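Side-chain contacts in protein yhhW (PDB 1TQ5), which has quercetin 2,3-dioxygenase activity in vitro, a metal-dependent reaction that opens the flavonol and releases carbon monoxide, though its physiological role is unknown: residues T66-E70 against G71-H75; I185-K189 against G190-I194. All blocks are in the same frame, centred on the assembly; numbering follows the deposited sequence.

Contact 1 (T66-E70 against G71-H75)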
loop_
_atom_site.group_PDB
_atom_site.type_symbol
_atom_site.label_atom_id
_atom_site.label_comp_id
_atom_site.label_asym_id
_atom_site.label_seq_id
_atom_site.Cartn_x
_atom_site.Cartn_y
_atom_site.Cartn_z
ATOM N N THR A 66 -4.804 -3.709 -2.830
ATOM C CA THR A 66 -5.349 -3.926 -1.493
ATOM C C THR A 66 -4.497 -4.939 -0.718
ATOM O O THR A 66 -4.115 -5.975 -1.259
ATOM C CB THR A 66 -6.784 -4.493 -1.543
ATOM O OG1 THR A 66 -7.612 -3.659 -2.367
ATOM C CG2 THR A 66 -7.370 -4.565 -0.140
ATOM N N TYR A 67 -4.192 -4.625 0.535
ATOM C CA TYR A 67 -3.440 -5.524 1.400
ATOM C C TYR A 67 -4.267 -5.722 2.668
ATOM O O TYR A 67 -4.476 -4.782 3.433
ATOM C CB TYR A 67 -2.065 -4.938 1.745
ATOM C CG TYR A 67 -1.234 -5.827 2.649
ATOM C CD1 TYR A 67 -1.297 -7.219 2.542
ATOM C CD2 TYR A 67 -0.368 -5.280 3.595
ATOM C CE1 TYR A 67 -0.521 -8.045 3.353
ATOM C CE2 TYR A 67 0.417 -6.098 4.412
ATOM C CZ TYR A 67 0.332 -7.481 4.284
ATOM O OH TYR A 67 1.102 -8.297 5.078
ATOM N N VAL A 68 -4.761 -6.944 2.864
ATOM C CA VAL A 68 -5.584 -7.267 4.024
ATOM C C VAL A 68 -4.722 -7.652 5.221
ATOM O O VAL A 68 -3.915 -8.579 5.151
ATOM C CB VAL A 68 -6.553 -8.427 3.714
ATOM C CG1 VAL A 68 -7.474 -8.666 4.901
ATOM C CG2 VAL A 68 -7.367 -8.104 2.458
ATOM N N LEU A 69 -4.912 -6.927 6.318
ATOM C CA LEU A 69 -4.158 -7.145 7.546
ATOM C C LEU A 69 -4.899 -8.030 8.543
ATOM O O LEU A 69 -4.286 -8.832 9.250
ATOM C CB LEU A 69 -3.855 -5.798 8.199
ATOM C CG LEU A 69 -3.108 -4.790 7.322
ATOM C CD1 LEU A 69 -3.009 -3.452 8.036
ATOM C CD2 LEU A 69 -1.728 -5.328 7.002
ATOM N N GLU A 70 -6.217 -7.881 8.599
ATOM C CA GLU A 70 -7.032 -8.655 9.525
ATOM C C GLU A 70 -8.426 -8.873 8.944
ATOM O O GLU A 70 -9.015 -7.958 8.364
ATOM C CB GLU A 70 -7.131 -7.912 10.859
ATOM C CG GLU A 70 -7.945 -8.624 11.932
ATOM C CD GLU A 70 -8.212 -7.733 13.136
ATOM O OE1 GLU A 70 -7.239 -7.174 13.686
ATOM O OE2 GLU A 70 -9.391 -7.592 13.534
ATOM N N GLY A 71 -8.946 -10.088 9.098
ATOM C CA GLY A 71 -10.266 -10.393 8.583
ATOM C C GLY A 71 -10.271 -10.840 7.129
ATOM O O GLY A 71 -9.300 -11.413 6.626
ATOM N N THR A 72 -11.381 -10.571 6.451
ATOM C CA THR A 72 -11.534 -10.951 5.057
ATOM C C THR A 72 -12.261 -9.854 4.288
ATOM O O THR A 72 -13.096 -9.146 4.845
ATOM C CB THR A 72 -12.366 -12.253 4.928
ATOM O OG1 THR A 72 -11.817 -13.268 5.780
ATOM C CG2 THR A 72 -12.355 -12.759 3.484
ATOM N N VAL A 73 -11.932 -9.710 3.010
ATOM C CA VAL A 73 -12.593 -8.731 2.165
ATOM C C VAL A 73 -13.114 -9.439 0.922
ATOM O O VAL A 73 -12.453 -10.322 0.374
ATOM C CB VAL A 73 -11.644 -7.593 1.734
ATOM C CG1 VAL A 73 -10.515 -8.137 0.878
ATOM C CG2 VAL A 73 -12.434 -6.529 0.976
ATOM N N GLU A 74 -14.313 -9.061 0.496
ATOM C CA GLU A 74 -14.935 -9.639 -0.687
ATOM C C GLU A 74 -14.939 -8.606 -1.816
ATOM O O GLU A 74 -15.469 -7.502 -1.662
ATOM C CB GLU A 74 -16.369 -10.057 -0.374
ATOM C CG GLU A 74 -17.148 -10.562 -1.582
ATOM C CD GLU A 74 -17.146 -12.072 -1.698
ATOM O OE1 GLU A 74 -17.611 -12.740 -0.748
ATOM O OE2 GLU A 74 -16.687 -12.590 -2.740
ATOM N N HIS A 75 -14.349 -8.971 -2.947
ATOM C CA HIS A 75 -14.286 -8.078 -4.093
ATOM C C HIS A 75 -15.279 -8.453 -5.193
ATOM O O HIS A 75 -15.511 -9.632 -5.463
ATOM C CB HIS A 75 -12.861 -8.069 -4.657
ATOM C CG HIS A 75 -12.742 -7.435 -6.006
ATOM N ND1 HIS A 75 -13.070 -8.095 -7.171
ATOM C CD2 HIS A 75 -12.325 -6.200 -6.378
ATOM C CE1 HIS A 75 -12.858 -7.297 -8.203
ATOM N NE2 HIS A 75 -12.407 -6.141 -7.748
#
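V68 and V73 meet across G71, where the chain leaves one sheet of the N-terminal cupin β-sandwich and enters the other: strand 63-70 belongs to the larger sheet, strand 72-77 to the smaller. G71 lies at the centre of the corner and takes phi 87° with psi -152°, a backbone shape readily reached only by a residue with no side chain. L69 and E70 both face H113 in a classic β bulge just before the glycine.

The inside of the corner is lined by the two valines. V68 uses both of its methyls: CG1 rests 3.7 Å from G71 O, while CG2 reaches across to V73. On the outer side, E70 extends away from the corner, and its carboxylate forms a salt bridge with R111. Both valines also touch V85 of strand 82-86, which continues the apolar filling between the sheets. V73 also touches E103, probably a ligand of the metal, so this hydrophobic corner backs onto the metal-site strand 99-104. V73 has its CG1 between its own backbone N and carbonyl carbon (chi1 64°), and from there that methyl meets V68 CG2 at 3.5 Å, the two side chains crossing at a slant.

Contact 2 (I185-K189 against G190-I194)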
loop_
_atom_site.group_PDB
_atom_site.type_symbol
_atom_site.label_atom_id
_atom_site.label_comp_id
_atom_site.label_asym_id
_atom_site.label_seq_id
_atom_site.Cartn_x
_atom_site.Cartn_y
_atom_site.Cartn_z
ATOM N N ILE A 185 8.484 4.019 2.741
ATOM C CA ILE A 185 8.417 2.857 3.592
ATOM C C ILE A 185 7.255 3.051 4.546
ATOM O O ILE A 185 7.188 4.050 5.272
ATOM C CB ILE A 185 9.710 2.663 4.392
ATOM C CG1 ILE A 185 10.856 2.330 3.430
ATOM C CG2 ILE A 185 9.507 1.560 5.433
ATOM C CD1 ILE A 185 12.192 2.153 4.096
ATOM N N GLN A 186 6.339 2.090 4.528
ATOM C CA GLN A 186 5.170 2.110 5.391
ATOM C C GLN A 186 5.347 0.964 6.383
ATOM O O GLN A 186 5.469 -0.198 5.979
ATOM C CB GLN A 186 3.905 1.873 4.568
ATOM C CG GLN A 186 2.597 2.022 5.353
ATOM C CD GLN A 186 2.411 3.419 5.919
ATOM O OE1 GLN A 186 2.955 4.397 5.393
ATOM N NE2 GLN A 186 1.635 3.520 6.995
ATOM N N VAL A 187 5.381 1.289 7.673
ATOM C CA VAL A 187 5.535 0.257 8.685
ATOM C C VAL A 187 4.160 -0.352 8.975
ATOM O O VAL A 187 3.287 0.301 9.552
ATOM C CB VAL A 187 6.122 0.822 9.994
ATOM C CG1 VAL A 187 6.378 -0.324 10.981
ATOM C CG2 VAL A 187 7.427 1.571 9.712
ATOM N N VAL A 188 3.960 -1.595 8.551
ATOM C CA VAL A 188 2.697 -2.271 8.801
ATOM C C VAL A 188 2.606 -2.555 10.298
ATOM O O VAL A 188 1.553 -2.375 10.918
ATOM C CB VAL A 188 2.610 -3.587 8.011
ATOM C CG1 VAL A 188 1.306 -4.310 8.335
ATOM C CG2 VAL A 188 2.704 -3.293 6.524
ATOM N N LYS A 189 3.717 -2.981 10.885
ATOM C CA LYS A 189 3.741 -3.260 12.315
ATOM C C LYS A 189 5.164 -3.411 12.828
ATOM O O LYS A 189 6.059 -3.801 12.090
ATOM C CB LYS A 189 2.943 -4.528 12.630
ATOM C CG LYS A 189 3.557 -5.822 12.107
ATOM C CD LYS A 189 2.785 -7.035 12.628
ATOM C CE LYS A 189 2.790 -7.076 14.156
ATOM N NZ LYS A 189 1.978 -8.193 14.717
ATOM N N GLY A 190 5.366 -3.091 14.100
ATOM C CA GLY A 190 6.685 -3.214 14.683
ATOM C C GLY A 190 7.373 -1.881 14.884
ATOM O O GLY A 190 6.760 -0.825 14.747
ATOM N N ASN A 191 8.657 -1.939 15.211
ATOM C CA ASN A 191 9.452 -0.743 15.453
ATOM C C ASN A 191 10.754 -0.888 14.691
ATOM O O ASN A 191 11.513 -1.831 14.930
ATOM C CB ASN A 191 9.752 -0.598 16.948
ATOM C CG ASN A 191 8.498 -0.423 17.784
ATOM O OD1 ASN A 191 7.939 0.672 17.869
ATOM N ND2 ASN A 191 8.044 -1.509 18.399
ATOM N N VAL A 192 11.013 0.035 13.773
ATOM C CA VAL A 192 12.239 -0.024 12.997
ATOM C C VAL A 192 12.970 1.312 12.997
ATOM O O VAL A 192 12.431 2.340 13.418
ATOM C CB VAL A 192 11.963 -0.442 11.529
ATOM C CG1 VAL A 192 11.134 -1.720 11.500
ATOM C CG2 VAL A 192 11.248 0.682 10.778
ATOM N N THR A 193 14.217 1.272 12.548
ATOM C CA THR A 193 15.052 2.462 12.438
ATOM C C THR A 193 15.523 2.431 10.995
ATOM O O THR A 193 16.084 1.438 10.548
ATOM C CB THR A 193 16.275 2.403 13.397
ATOM O OG1 THR A 193 15.835 2.581 14.747
ATOM C CG2 THR A 193 17.274 3.489 13.066
ATOM N N ILE A 194 15.278 3.512 10.267
ATOM C CA ILE A 194 15.655 3.590 8.862
ATOM C C ILE A 194 16.485 4.842 8.578
ATOM O O ILE A 194 15.999 5.972 8.705
ATOM C CB ILE A 194 14.376 3.573 7.984
ATOM C CG1 ILE A 194 13.638 2.246 8.201
ATOM C CG2 ILE A 194 14.719 3.781 6.524
ATOM C CD1 ILE A 194 12.255 2.184 7.586
#
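I185 and I194 touch end to end although their CA atoms are 9.0 Å apart, and the meeting is unusually tight: I185 CD1 lies 3.5 Å from I194 CD1, closer than methyls normally pack. The same I194 CD1 also sits 3.5 Å from I185 CG2, so it is held against two branches of one side chain. With chi2 at 178°, I185 is stretched out to its full length, which carries CD1 across the gap. I213 touches both isoleucines.

Nearer the turn the gap is shorter, and valines span it. V187 CG2 faces V192 CG2 at 4.1 Å, again tip to tip but more relaxed. This is the inside of the C-terminal cupin β-sandwich: the chain reverses between its two sheets, the segments running 156° apart end to end. A classic β bulge, V188 and K189 opposite E222, leads into the corner. At G190, phi 105° would press any side chain against K189 O, so the corner takes a glycine. T201 OG1 accepts a hydrogen bond from G190 N. The CB of K189 points away from 190-194, and the residue is exposed, whereas V187 turns inward and sets its CG1 3.8 Å from G190 O.

Contact 1 comes first along the chain, in the N-terminal cupin domain, and contact 2 follows in the C-terminal one, about 20 Å apart, centre to centre. Each is the same kind of corner, a bulge and then a glycine between a strand of a seven-stranded sheet and one of a four-stranded sheet, as expected of a bicupin built from two similar domains. The two seven-stranded sheets face each other here: L69 CD2 packs on V188 CG1 at 3.5 Å, Y67 OH hydrogen-bonds E222 of strand 221-228, and Q186 NE2 hydrogen-bonds Y115 OH of strand 112-119. The known metal ligands H57, H59 and H101 belong to the N-terminal domain, that of contact 1.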